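PDB 6UBD: Glyco_hydro_cc domain-containing protein from Trichoderma gamsii, which probably binds beta-1,3-glucan oligosaccharides through the barrel fold of glycoside hydrolase family 128. Local coordinates for residues H54-A59 with V71-G76; E106-G111 with M146-D151; I118-G123 with E152-Q157; S171-K176 with V199-C204. All coordinates share one frame; numbering follows the deposited sequence.

Interaction 1 (H54-A59 with V71-G76); sequences HDWTPA and VSMLWG
Buried packing of a loop on a strand joins H54, W56 and P58 to S72 and M73, where the chain leaves strand 52-54 and runs beside the parallel strand 69-73. M73 is the centre. Its CG stands anti to the backbone N (chi1 179°) and the chain bends at chi3, bringing CE within 3.8 Å of H54 CE1 and also against W56 CD1. SD lies 4.9 Å from the centroid of the five-membered ring of W56, obliquely placed, a Met-aromatic contact. The H54 ring lays CE1 over one face of the W56 indole, and its ND1 accepts from W56 N at 3.2 Å, close to the imidazole plane. A leucine in place of H54 would probably leave W56 N and T200 O, which H54 NE2 meets, without their mates and let the indole shift. Hydrogen bonds fasten the rest: M73 N gives to T57 O (3.1 Å) from above the carbonyl plane, and S72 OG gives to P58 O at 2.8 Å. One water ties W56 O and M73 O to W75 N. Within the loop, D55 OD1 accepts from T57 N, closing an Asx turn, and also from T57 OG1. Helix 82-92 covers P58 and S72 through Q90 and F91, M102 of strand 100-102 packs on H54 and M73, and W56 NE1 bonds E201 of strand 197-206.

Interaction 2 (E106-G111 with M146-D151); sequences EPDCSG and MCRQKD
C109 and C147 are covalently joined, SG to SG at 2.1 Å, with the disulfide torsion at a relaxed 92°; the link pins together two loops, each folded as a type I turn. Two backbone N-H groups converge on one carboxylate. D108, its CG between the backbone N and carbonyl carbon (chi1 56°), faces the turn of 146-149: OD1 receives C147 N at 2.8 Å on the syn side, while OD2 receives R148 N at 3.0 Å from above the carboxylate plane. With an alanine here, these two N-H groups would probably lose their acceptors and the turn would be held less firmly beside the disulfide. A water adds a bridge, donating to D108 O and accepting from R148 NE. Apolar contact is made by M146, which, bent at chi2 and chi3, brings CE to P107 CG at 3.6 Å, the two side chains crossing at about a right angle. In a separate van der Waals contact the E106 chain runs past C147, its CD 3.6 Å from C147 CB, and ends on H173 and S115. Both loops follow barrel strands, 100-102 and 140-142; W154 of helix 154-159 packs on P107, D108 and M146, and Y189 of helix 179-193 also reaches M146.

Interaction 3 (I118-G123 with E152-Q157); sequences IDVNTG and ESWLKQ
W154 carries V120 CG2 over one face of its indole, the methyl 3.7 Å from the centroid of the five-membered ring and only 5° off the normal, a clear CH-pi contact. The same methyl is 3.6 Å from W154 O, so it touches both the ring and the residue's own backbone carbonyl. With CG anti to the backbone N (chi1 -172°), the indole reaches across to the other helix start, where NE1 gives a hydrogen bond to I118 O at 2.8 Å. The donor lies in the carbonyl plane, though I118 O is tilted 21° from the indole plane. That bond satisfies the pyrrole N-H and, with the methyl over the face, helps to fix the ring's rotation. G123 CA approaches the far rim of the indole, where a CB would clash with W154 CH2. Alongside, the aliphatic part of Q157 meets both methyls of V120, CB coming to 4.2 Å from CG2. Each helix start has its own brace. D119, the N-cap residue, takes T122 N at 2.8 Å and T122 OG1 on the same OD1, while E152 OE1 receives K156 N; E152 OE2 is held by the hydroxyls of Y188 and Y193. This is surface packing between the N-terminal ends of helices 120-136 and 154-159, successive members of the outer helical layer of a beta/alpha barrel.

Interaction 4 (S171-K176 with V199-C204); sequences SIHIFK and VTEFAC
I172, I174 and V199 form the tight part of this buried pairing of parallel strands, on the side facing the helices. V199 CG2 touches both I172 CG1 and I174 CD1, each at 3.9 Å, and F202 CB adds to I174 beyond. Backbone bonds hold this stretch: T200 N to I172 O, I174 N to E201 O and A203 N to I174 O. Between the bridges I172-V199 and I174-F202, segment 199-204 has one residue more than its partner, as in a beta bulge. The strands then drift apart: the CA atoms of K176 and C204 are 5.5 Å apart, K176 turns to a salt bridge with D207, and C204 is disulfide-linked to C214. On the other side, E201 CB lies over one face of the H173 imidazole, 3.9 Å from its centroid, and T200 OG1 meets the edge of that ring, 3.3 Å from CD2. E201 OE1 meets the F175 ring at its edge (3.5 Å to CZ), the ring and carboxylate planes 71° apart. A203 CB borders the same phenyl. Second partners position the polar groups: H173 ND1 bonds E106, and E201 OE2 bonds W56 NE1. The pairing closes a beta-alpha-beta crossover, strand 170-176, helix 179-193, strand 197-206, the repeating unit of the beta/alpha barrel that glycoside hydrolases of this kind use.

Interactions 1 and 4 are buried and belong to the same sheet, one at strands 52-54 and 69-73, the other at 170-176 and 197-206. They touch directly, with H54 and W56 bonding T200 and E201. Interaction 2, only partly buried, sits in loops beyond the strands; E106 and Q149 tie it to H173 and F175 of interaction 4. Interaction 3 is the surface contact, its centre about 18 Å from that of the chain, and shares the neighbourhood of interaction 2 through P107, M146 and W154. Chemistry follows place: sheet bonding with an apolar face and a polar one in interaction 4, sulfur, rings and water in interaction 1, a disulfide and carboxylate in interaction 2, an indole and one capped helix start in interaction 3.

Interaction 1 (H54-A59 with V71-G76)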
loop_
_atom_site.group_PDB
_atom_site.type_symbol
_atom_site.label_atom_id
_atom_site.label_comp_id
_atom_site.label_asym_id
_atom_site.label_seq_id
_atom_site.Cartn_x
_atom_site.Cartn_y
_atom_site.Cartn_z
ATOM N N HIS A 54 2.622 0.882 6.914
ATOM C CA HIS A 54 1.684 -0.221 7.156
ATOM C C HIS A 54 2.427 -1.548 7.204
ATOM O O HIS A 54 3.596 -1.579 6.754
ATOM C CB HIS A 54 0.484 -0.218 6.187
ATOM C CG HIS A 54 0.797 -0.860 4.864
ATOM N ND1 HIS A 54 0.591 -2.189 4.650
ATOM C CD2 HIS A 54 1.188 -0.316 3.673
ATOM C CE1 HIS A 54 0.850 -2.463 3.381
ATOM N NE2 HIS A 54 1.228 -1.337 2.757
ATOM N N ASP A 55 1.821 -2.614 7.705
ATOM C CA ASP A 55 2.437 -3.955 7.730
ATOM C C ASP A 55 1.390 -5.024 7.430
ATOM O O ASP A 55 1.598 -6.151 7.852
ATOM C CB ASP A 55 3.190 -4.192 9.034
ATOM C CG ASP A 55 2.263 -4.284 10.251
ATOM O OD1 ASP A 55 1.032 -4.143 10.108
ATOM O OD2 ASP A 55 2.809 -4.562 11.367
ATOM N N TRP A 56 0.388 -4.671 6.627
ATOM C CA TRP A 56 -0.704 -5.602 6.237
ATOM C C TRP A 56 -1.598 -6.061 7.425
ATOM O O TRP A 56 -2.495 -6.886 7.192
ATOM C CB TRP A 56 -0.173 -6.806 5.441
ATOM C CG TRP A 56 0.509 -6.405 4.150
ATOM C CD1 TRP A 56 -0.057 -6.155 2.926
ATOM C CD2 TRP A 56 1.934 -6.225 3.958
ATOM N NE1 TRP A 56 0.893 -5.808 2.001
ATOM C CE2 TRP A 56 2.096 -5.814 2.620
ATOM C CE3 TRP A 56 3.067 -6.335 4.799
ATOM C CZ2 TRP A 56 3.372 -5.511 2.105
ATOM C CZ3 TRP A 56 4.317 -6.016 4.265
ATOM C CH2 TRP A 56 4.479 -5.630 2.929
ATOM N N THR A 57 -1.344 -5.595 8.652
ATOM C CA THR A 57 -2.122 -6.004 9.847
ATOM C C THR A 57 -3.075 -4.902 10.316
ATOM O O THR A 57 -3.020 -3.754 9.879
ATOM C CB THR A 57 -1.215 -6.405 11.025
ATOM O OG1 THR A 57 -0.759 -5.255 11.788
ATOM C CG2 THR A 57 -0.065 -7.324 10.621
ATOM N N PRO A 58 -4.054 -5.219 11.207
ATOM C CA PRO A 58 -4.955 -4.207 11.767
ATOM C C PRO A 58 -4.304 -3.119 12.621
ATOM O O PRO A 58 -4.934 -2.092 12.826
ATOM C CB PRO A 58 -5.929 -5.061 12.604
ATOM C CG PRO A 58 -5.938 -6.419 11.919
ATOM C CD PRO A 58 -4.484 -6.578 11.542
ATOM N N ALA A 59 -3.083 -3.393 13.120
ATOM C CA ALA A 59 -2.427 -2.517 14.117
ATOM C C ALA A 59 -0.908 -2.590 13.941
ATOM O O ALA A 59 -0.219 -3.293 14.687
ATOM C CB ALA A 59 -2.841 -2.865 15.514
ATOM N N VAL A 71 -0.857 2.970 9.687
ATOM C CA VAL A 71 -2.073 2.841 8.877
ATOM C C VAL A 71 -2.572 1.385 9.000
ATOM O O VAL A 71 -1.840 0.404 8.757
ATOM C CB VAL A 71 -1.828 3.245 7.423
ATOM C CG1 VAL A 71 -3.023 2.964 6.510
ATOM C CG2 VAL A 71 -1.382 4.691 7.342
ATOM N N SER A 72 -3.865 1.229 9.392
ATOM C CA SER A 72 -4.491 -0.091 9.607
ATOM C C SER A 72 -4.893 -0.733 8.272
ATOM O O SER A 72 -5.174 -0.006 7.306
ATOM C CB SER A 72 -5.707 0.137 10.502
ATOM O OG SER A 72 -6.489 -1.045 10.773
ATOM N N MET A 73 -4.981 -2.046 8.267
ATOM C CA MET A 73 -5.527 -2.798 7.103
ATOM C C MET A 73 -6.471 -3.895 7.609
ATOM O O MET A 73 -6.147 -4.540 8.600
ATOM C CB MET A 73 -4.400 -3.439 6.266
ATOM C CG MET A 73 -4.879 -4.240 5.095
ATOM S SD MET A 73 -3.613 -4.952 4.010
ATOM C CE MET A 73 -2.791 -3.523 3.298
ATOM N N LEU A 74 -7.558 -4.141 6.873
ATOM C CA LEU A 74 -8.248 -5.464 6.919
ATOM C C LEU A 74 -7.838 -6.258 5.653
ATOM O O LEU A 74 -8.275 -5.943 4.571
ATOM C CB LEU A 74 -9.771 -5.327 7.022
ATOM C CG LEU A 74 -10.540 -6.645 6.936
ATOM C CD1 LEU A 74 -10.116 -7.607 8.050
ATOM C CD2 LEU A 74 -12.034 -6.424 7.079
ATOM N N TRP A 75 -6.948 -7.234 5.822
ATOM C CA TRP A 75 -6.293 -7.881 4.690
ATOM C C TRP A 75 -7.295 -8.676 3.824
ATOM O O TRP A 75 -7.198 -8.640 2.558
ATOM C CB TRP A 75 -5.140 -8.758 5.227
ATOM C CG TRP A 75 -4.260 -9.427 4.201
ATOM C CD1 TRP A 75 -3.060 -8.939 3.704
ATOM C CD2 TRP A 75 -4.402 -10.736 3.594
ATOM N NE1 TRP A 75 -2.495 -9.804 2.804
ATOM C CE2 TRP A 75 -3.300 -10.920 2.728
ATOM C CE3 TRP A 75 -5.392 -11.750 3.648
ATOM C CZ2 TRP A 75 -3.119 -12.098 1.985
ATOM C CZ3 TRP A 75 -5.215 -12.900 2.911
ATOM C CH2 TRP A 75 -4.092 -13.068 2.080
ATOM N N GLY A 76 -8.173 -9.463 4.460
ATOM C CA GLY A 76 -9.080 -10.328 3.720
ATOM C C GLY A 76 -10.283 -10.727 4.535
ATOM O O GLY A 76 -10.675 -10.043 5.491
HETATM O O HOH W 1 -1.218 -2.231 8.235
HETATM O O HOH W 2 -5.140 -7.083 8.243
#

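Interaction 2 (E106-G111 with M146-D151)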
loop_
_atom_site.group_PDB
_atom_site.type_symbol
_atom_site.label_atom_id
_atom_site.label_comp_id
_atom_site.label_asym_id
_atom_site.label_seq_id
_atom_site.Cartn_x
_atom_site.Cartn_y
_atom_site.Cartn_z
ATOM N N GLU A 106 -5.369 -7.307 -2.553
ATOM C CA GLU A 106 -5.357 -8.161 -3.785
ATOM C C GLU A 106 -6.449 -9.249 -3.713
ATOM O O GLU A 106 -6.186 -10.432 -3.885
ATOM C CB GLU A 106 -3.948 -8.751 -3.991
ATOM C CG GLU A 106 -2.867 -7.628 -4.209
ATOM C CD GLU A 106 -1.496 -8.159 -4.578
ATOM O OE1 GLU A 106 -1.267 -9.387 -4.422
ATOM O OE2 GLU A 106 -0.627 -7.308 -4.972
ATOM N N PRO A 107 -7.742 -8.857 -3.573
ATOM C CA PRO A 107 -8.843 -9.841 -3.601
ATOM C C PRO A 107 -8.919 -10.549 -4.954
ATOM O O PRO A 107 -9.557 -11.632 -5.014
ATOM C CB PRO A 107 -10.054 -8.975 -3.256
ATOM C CG PRO A 107 -9.736 -7.617 -3.851
ATOM C CD PRO A 107 -8.249 -7.463 -3.524
ATOM N N ASP A 108 -8.381 -9.953 -6.033
ATOM C CA ASP A 108 -8.345 -10.484 -7.410
ATOM C C ASP A 108 -7.172 -11.439 -7.672
ATOM O O ASP A 108 -7.049 -11.875 -8.831
ATOM C CB ASP A 108 -8.392 -9.327 -8.423
ATOM C CG ASP A 108 -7.302 -8.255 -8.267
ATOM O OD1 ASP A 108 -6.726 -8.125 -7.151
ATOM O OD2 ASP A 108 -7.078 -7.553 -9.300
ATOM N N CYS A 109 -6.426 -11.845 -6.659
ATOM C CA CYS A 109 -5.357 -12.859 -6.820
ATOM C C CYS A 109 -5.515 -13.953 -5.725
ATOM O O CYS A 109 -6.232 -13.761 -4.718
ATOM C CB CYS A 109 -3.964 -12.250 -6.761
ATOM S SG CYS A 109 -3.274 -11.654 -8.326
ATOM N N SER A 110 -4.862 -15.092 -5.899
ATOM C CA SER A 110 -4.983 -16.305 -5.073
ATOM C C SER A 110 -3.647 -16.632 -4.401
ATOM O O SER A 110 -2.602 -15.997 -4.642
ATOM C CB SER A 110 -5.542 -17.494 -5.907
ATOM O OG SER A 110 -4.655 -17.807 -6.945
ATOM N N GLY A 111 -3.710 -17.610 -3.518
ATOM C CA GLY A 111 -2.542 -18.087 -2.778
ATOM C C GLY A 111 -2.745 -17.849 -1.278
ATOM O O GLY A 111 -3.003 -16.695 -0.863
ATOM N N MET A 146 -5.798 -3.676 -6.019
ATOM C CA MET A 146 -5.902 -4.748 -7.030
ATOM C C MET A 146 -4.535 -5.274 -7.517
ATOM O O MET A 146 -3.627 -4.513 -7.961
ATOM C CB MET A 146 -6.624 -4.197 -8.271
ATOM C CG MET A 146 -8.062 -3.737 -7.967
ATOM S SD MET A 146 -9.154 -5.005 -7.235
ATOM C CE MET A 146 -9.207 -4.423 -5.526
ATOM N N CYS A 147 -4.391 -6.579 -7.579
ATOM C CA CYS A 147 -3.170 -7.186 -8.205
ATOM C C CYS A 147 -3.184 -7.005 -9.711
ATOM O O CYS A 147 -2.101 -7.034 -10.324
ATOM C CB CYS A 147 -2.990 -8.657 -7.810
ATOM S SG CYS A 147 -4.192 -9.776 -8.579
ATOM N N ARG A 148 -4.329 -6.816 -10.339
ATOM C CA ARG A 148 -4.384 -6.673 -11.798
ATOM C C ARG A 148 -3.981 -5.244 -12.228
ATOM O O ARG A 148 -3.932 -5.004 -13.460
ATOM C CB ARG A 148 -5.783 -7.007 -12.390
ATOM C CG ARG A 148 -6.170 -8.468 -12.529
ATOM C CD ARG A 148 -5.513 -9.083 -13.725
ATOM N NE ARG A 148 -5.899 -10.435 -13.940
ATOM C CZ ARG A 148 -5.365 -11.225 -14.836
ATOM N NH1 ARG A 148 -4.381 -10.821 -15.614
ATOM N NH2 ARG A 148 -5.824 -12.461 -14.982
ATOM N N GLN A 149 -3.707 -4.341 -11.300
ATOM C CA GLN A 149 -3.143 -3.006 -11.691
ATOM C C GLN A 149 -4.094 -2.324 -12.675
ATOM O O GLN A 149 -5.370 -2.388 -12.432
ATOM C CB GLN A 149 -1.716 -3.111 -12.201
ATOM C CG GLN A 149 -0.758 -3.776 -11.207
ATOM C CD GLN A 149 0.686 -3.620 -11.646
ATOM O OE1 GLN A 149 1.232 -2.488 -11.725
ATOM N NE2 GLN A 149 1.369 -4.725 -11.977
ATOM N N LYS A 150 -3.654 -1.729 -13.751
ATOM C CA LYS A 150 -4.551 -1.031 -14.705
ATOM C C LYS A 150 -5.493 -1.994 -15.475
ATOM O O LYS A 150 -6.445 -1.447 -16.099
ATOM C CB LYS A 150 -3.769 -0.192 -15.692
ATOM C CG LYS A 150 -2.966 -1.016 -16.703
ATOM C CD LYS A 150 -2.104 -0.250 -17.725
ATOM C CE LYS A 150 -1.513 -1.114 -18.879
ATOM N NZ LYS A 150 -2.496 -1.993 -19.660
ATOM N N ASP A 151 -5.277 -3.304 -15.388
ATOM C CA ASP A 151 -6.164 -4.272 -16.068
ATOM C C ASP A 151 -7.310 -4.750 -15.155
ATOM O O ASP A 151 -8.009 -5.721 -15.562
ATOM C CB ASP A 151 -5.292 -5.420 -16.595
ATOM C CG ASP A 151 -4.199 -5.027 -17.574
ATOM O OD1 ASP A 151 -4.433 -4.065 -18.329
ATOM O OD2 ASP A 151 -3.144 -5.672 -17.517
HETATM O O HOH W 3 -7.592 -11.706 -11.588
#

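Interaction 3 (I118-G123 with E152-Q157)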
loop_
_atom_site.group_PDB
_atom_site.type_symbol
_atom_site.label_atom_id
_atom_site.label_comp_id
_atom_site.label_asym_id
_atom_site.label_seq_id
_atom_site.Cartn_x
_atom_site.Cartn_y
_atom_site.Cartn_z
ATOM N N ILE A 118 -10.992 -13.156 -2.632
ATOM C CA ILE A 118 -12.441 -13.122 -2.285
ATOM C C ILE A 118 -13.201 -12.501 -3.452
ATOM O O ILE A 118 -12.679 -11.534 -4.096
ATOM C CB ILE A 118 -12.736 -12.391 -0.947
ATOM C CG1 ILE A 118 -12.163 -10.959 -0.868
ATOM C CG2 ILE A 118 -12.264 -13.264 0.244
ATOM C CD1 ILE A 118 -12.626 -10.180 0.385
ATOM N N ASP A 119 -14.459 -12.930 -3.626
ATOM C CA ASP A 119 -15.289 -12.311 -4.674
ATOM C C ASP A 119 -15.851 -10.951 -4.225
ATOM O O ASP A 119 -15.769 -10.583 -3.047
ATOM C CB ASP A 119 -16.321 -13.278 -5.209
ATOM C CG ASP A 119 -17.336 -13.758 -4.216
ATOM O OD1 ASP A 119 -17.560 -13.073 -3.208
ATOM O OD2 ASP A 119 -18.043 -14.747 -4.544
ATOM N N VAL A 120 -16.446 -10.242 -5.176
ATOM C CA VAL A 120 -17.024 -8.900 -4.915
ATOM C C VAL A 120 -18.121 -8.983 -3.874
ATOM O O VAL A 120 -18.173 -8.158 -2.928
ATOM C CB VAL A 120 -17.499 -8.205 -6.192
ATOM C CG1 VAL A 120 -18.419 -7.017 -5.913
ATOM C CG2 VAL A 120 -16.293 -7.776 -6.998
ATOM N N ASN A 121 -19.016 -10.001 -3.950
ATOM C CA ASN A 121 -20.115 -10.160 -2.987
ATOM C C ASN A 121 -19.541 -10.273 -1.562
ATOM O O ASN A 121 -20.064 -9.628 -0.619
ATOM C CB ASN A 121 -20.950 -11.386 -3.405
ATOM C CG ASN A 121 -22.049 -11.752 -2.447
ATOM O OD1 ASN A 121 -22.916 -10.943 -2.340
ATOM N ND2 ASN A 121 -21.917 -12.896 -1.773
ATOM N N THR A 122 -18.540 -11.128 -1.378
ATOM C CA THR A 122 -17.914 -11.308 -0.059
ATOM C C THR A 122 -17.223 -10.006 0.413
ATOM O O THR A 122 -17.359 -9.590 1.565
ATOM C CB THR A 122 -16.926 -12.476 -0.153
ATOM O OG1 THR A 122 -17.677 -13.638 -0.554
ATOM C CG2 THR A 122 -16.184 -12.731 1.141
ATOM N N GLY A 123 -16.549 -9.315 -0.507
ATOM C CA GLY A 123 -15.979 -8.014 -0.211
ATOM C C GLY A 123 -16.952 -6.959 0.282
ATOM O O GLY A 123 -16.659 -6.217 1.205
ATOM N N GLU A 152 -7.511 -4.189 -13.975
ATOM C CA GLU A 152 -8.525 -4.671 -13.044
ATOM C C GLU A 152 -9.957 -4.585 -13.625
ATOM O O GLU A 152 -10.304 -3.641 -14.302
ATOM C CB GLU A 152 -8.451 -3.878 -11.737
ATOM C CG GLU A 152 -8.881 -2.433 -11.850
ATOM C CD GLU A 152 -10.386 -2.138 -11.708
ATOM O OE1 GLU A 152 -11.151 -3.032 -11.189
ATOM O OE2 GLU A 152 -10.783 -1.018 -12.109
ATOM N N SER A 153 -10.736 -5.574 -13.155
ATOM C CA SER A 153 -12.222 -5.532 -13.231
ATOM C C SER A 153 -12.856 -5.669 -11.844
ATOM O O SER A 153 -14.071 -5.360 -11.736
ATOM C CB SER A 153 -12.750 -6.509 -14.223
ATOM O OG SER A 153 -12.436 -7.847 -13.801
ATOM N N TRP A 154 -12.207 -6.169 -10.815
ATOM C CA TRP A 154 -12.865 -6.412 -9.504
ATOM C C TRP A 154 -13.317 -5.081 -8.879
ATOM O O TRP A 154 -14.446 -5.038 -8.340
ATOM C CB TRP A 154 -11.842 -7.231 -8.630
ATOM C CG TRP A 154 -12.353 -7.762 -7.320
ATOM C CD1 TRP A 154 -12.566 -9.089 -7.060
ATOM C CD2 TRP A 154 -12.624 -7.064 -6.082
ATOM N NE1 TRP A 154 -12.972 -9.271 -5.756
ATOM C CE2 TRP A 154 -13.015 -8.055 -5.150
ATOM C CE3 TRP A 154 -12.572 -5.732 -5.623
ATOM C CZ2 TRP A 154 -13.417 -7.751 -3.847
ATOM C CZ3 TRP A 154 -12.959 -5.413 -4.337
ATOM C CH2 TRP A 154 -13.363 -6.433 -3.453
ATOM N N LEU A 155 -12.413 -4.075 -8.807
ATOM C CA LEU A 155 -12.748 -2.824 -8.116
ATOM C C LEU A 155 -13.850 -2.117 -8.927
ATOM O O LEU A 155 -14.684 -1.446 -8.313
ATOM C CB LEU A 155 -11.485 -1.966 -7.968
ATOM C CG LEU A 155 -11.657 -0.774 -7.010
ATOM C CD1 LEU A 155 -11.949 -1.236 -5.574
ATOM C CD2 LEU A 155 -10.433 0.104 -7.018
ATOM N N LYS A 156 -13.876 -2.265 -10.213
ATOM C CA LYS A 156 -14.926 -1.588 -11.022
ATOM C C LYS A 156 -16.313 -2.118 -10.652
ATOM O O LYS A 156 -17.266 -1.304 -10.499
ATOM C CB LYS A 156 -14.595 -1.763 -12.520
ATOM C CG LYS A 156 -15.550 -1.000 -13.402
ATOM C CD LYS A 156 -15.098 -0.906 -14.800
ATOM C CE LYS A 156 -13.896 -0.002 -14.863
ATOM N NZ LYS A 156 -13.357 0.095 -16.242
ATOM N N GLN A 157 -16.386 -3.431 -10.439
ATOM C CA GLN A 157 -17.645 -4.084 -10.039
ATOM C C GLN A 157 -17.957 -3.717 -8.576
ATOM O O GLN A 157 -19.139 -3.370 -8.262
ATOM C CB GLN A 157 -17.493 -5.575 -10.309
ATOM C CG GLN A 157 -18.797 -6.343 -10.027
ATOM C CD GLN A 157 -19.880 -6.017 -11.040
ATOM O OE1 GLN A 157 -19.609 -5.746 -12.212
ATOM N NE2 GLN A 157 -21.131 -6.073 -10.625
#

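Interaction 4 (S171-K176 with V199-C204)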
loop_
_atom_site.group_PDB
_atom_site.type_symbol
_atom_site.label_atom_id
_atom_site.label_comp_id
_atom_site.label_asym_id
_atom_site.label_seq_id
_atom_site.Cartn_x
_atom_site.Cartn_y
_atom_site.Cartn_z
ATOM N N SER A 171 -6.418 2.834 -3.158
ATOM C CA SER A 171 -5.129 2.117 -2.911
ATOM C C SER A 171 -4.765 1.368 -4.166
ATOM O O SER A 171 -5.592 0.598 -4.714
ATOM C CB SER A 171 -5.326 1.097 -1.777
ATOM O OG SER A 171 -5.806 1.684 -0.597
ATOM N N ILE A 172 -3.509 1.539 -4.642
ATOM C CA ILE A 172 -2.966 0.864 -5.853
ATOM C C ILE A 172 -1.622 0.196 -5.573
ATOM O O ILE A 172 -0.859 0.658 -4.706
ATOM C CB ILE A 172 -2.974 1.825 -7.077
ATOM C CG1 ILE A 172 -1.864 2.880 -7.021
ATOM C CG2 ILE A 172 -4.386 2.445 -7.208
ATOM C CD1 ILE A 172 -1.791 3.728 -8.321
ATOM N N HIS A 173 -1.385 -0.874 -6.298
ATOM C CA HIS A 173 -0.090 -1.590 -6.280
ATOM C C HIS A 173 0.568 -1.370 -7.652
ATOM O O HIS A 173 -0.061 -1.635 -8.671
ATOM C CB HIS A 173 -0.311 -3.096 -6.042
ATOM C CG HIS A 173 -0.639 -3.413 -4.609
ATOM N ND1 HIS A 173 -0.752 -4.734 -4.154
ATOM C CD2 HIS A 173 -0.787 -2.596 -3.537
ATOM C CE1 HIS A 173 -0.991 -4.674 -2.835
ATOM N NE2 HIS A 173 -1.006 -3.401 -2.428
ATOM N N ILE A 174 1.832 -0.894 -7.676
ATOM C CA ILE A 174 2.569 -0.667 -8.966
ATOM C C ILE A 174 3.794 -1.602 -9.051
ATOM O O ILE A 174 4.759 -1.443 -8.257
ATOM C CB ILE A 174 2.935 0.814 -9.063
ATOM C CG1 ILE A 174 1.698 1.716 -9.104
ATOM C CG2 ILE A 174 3.782 1.004 -10.352
ATOM C CD1 ILE A 174 1.938 3.208 -9.297
ATOM N N PHE A 175 3.674 -2.580 -9.909
ATOM C CA PHE A 175 4.733 -3.583 -10.190
ATOM C C PHE A 175 4.966 -3.468 -11.684
ATOM O O PHE A 175 4.279 -4.074 -12.495
ATOM C CB PHE A 175 4.329 -4.978 -9.744
ATOM C CG PHE A 175 4.022 -5.086 -8.276
ATOM C CD1 PHE A 175 4.991 -4.810 -7.327
ATOM C CD2 PHE A 175 2.786 -5.540 -7.854
ATOM C CE1 PHE A 175 4.717 -4.947 -5.993
ATOM C CE2 PHE A 175 2.492 -5.633 -6.497
ATOM C CZ PHE A 175 3.460 -5.304 -5.549
ATOM N N LYS A 176 5.988 -2.662 -12.076
ATOM C CA LYS A 176 6.280 -2.286 -13.488
ATOM C C LYS A 176 7.799 -2.093 -13.638
ATOM O O LYS A 176 8.499 -1.923 -12.620
ATOM C CB LYS A 176 5.572 -0.982 -13.901
ATOM C CG LYS A 176 4.038 -1.020 -13.865
ATOM C CD LYS A 176 3.454 -1.921 -14.992
ATOM C CE LYS A 176 1.943 -2.030 -14.973
ATOM N NZ LYS A 176 1.474 -2.915 -16.056
ATOM N N VAL A 199 -0.154 4.764 -3.315
ATOM C CA VAL A 199 0.574 3.594 -3.858
ATOM C C VAL A 199 1.041 2.764 -2.675
ATOM O O VAL A 199 2.059 3.072 -2.046
ATOM C CB VAL A 199 1.754 4.032 -4.751
ATOM C CG1 VAL A 199 2.455 2.818 -5.388
ATOM C CG2 VAL A 199 1.286 4.956 -5.856
ATOM N N THR A 200 0.251 1.772 -2.285
ATOM C CA THR A 200 0.431 1.102 -0.983
ATOM C C THR A 200 1.480 -0.030 -1.037
ATOM O O THR A 200 1.915 -0.507 0.039
ATOM C CB THR A 200 -0.929 0.669 -0.425
ATOM O OG1 THR A 200 -1.490 -0.277 -1.353
ATOM C CG2 THR A 200 -1.866 1.857 -0.154
ATOM N N GLU A 201 1.830 -0.449 -2.248
ATOM C CA GLU A 201 3.054 -1.270 -2.488
ATOM C C GLU A 201 3.574 -0.881 -3.866
ATOM O O GLU A 201 2.804 -0.720 -4.787
ATOM C CB GLU A 201 2.836 -2.779 -2.552
ATOM C CG GLU A 201 2.396 -3.437 -1.227
ATOM C CD GLU A 201 2.202 -4.928 -1.413
ATOM O OE1 GLU A 201 3.025 -5.537 -2.103
ATOM O OE2 GLU A 201 1.265 -5.498 -0.863
ATOM N N PHE A 202 4.915 -0.770 -4.027
ATOM C CA PHE A 202 5.582 -0.680 -5.369
ATOM C C PHE A 202 6.913 -1.428 -5.342
ATOM O O PHE A 202 7.569 -1.565 -4.298
ATOM C CB PHE A 202 5.687 0.773 -5.877
ATOM C CG PHE A 202 6.732 1.603 -5.124
ATOM C CD1 PHE A 202 8.094 1.513 -5.445
ATOM C CD2 PHE A 202 6.354 2.495 -4.135
ATOM C CE1 PHE A 202 9.022 2.261 -4.729
ATOM C CE2 PHE A 202 7.305 3.219 -3.402
ATOM C CZ PHE A 202 8.635 3.107 -3.714
ATOM N N ALA A 203 7.213 -1.994 -6.511
ATOM C CA ALA A 203 8.538 -2.634 -6.738
ATOM C C ALA A 203 8.754 -2.743 -8.233
ATOM O O ALA A 203 7.832 -2.785 -9.077
ATOM C CB ALA A 203 8.639 -4.041 -6.166
ATOM N N CYS A 204 10.043 -2.798 -8.639
ATOM C CA CYS A 204 10.481 -2.937 -10.058
ATOM C C CYS A 204 10.339 -4.415 -10.462
ATOM O O CYS A 204 11.044 -5.293 -9.920
ATOM C CB CYS A 204 11.927 -2.476 -10.194
ATOM S SG CYS A 204 12.585 -2.382 -11.887
#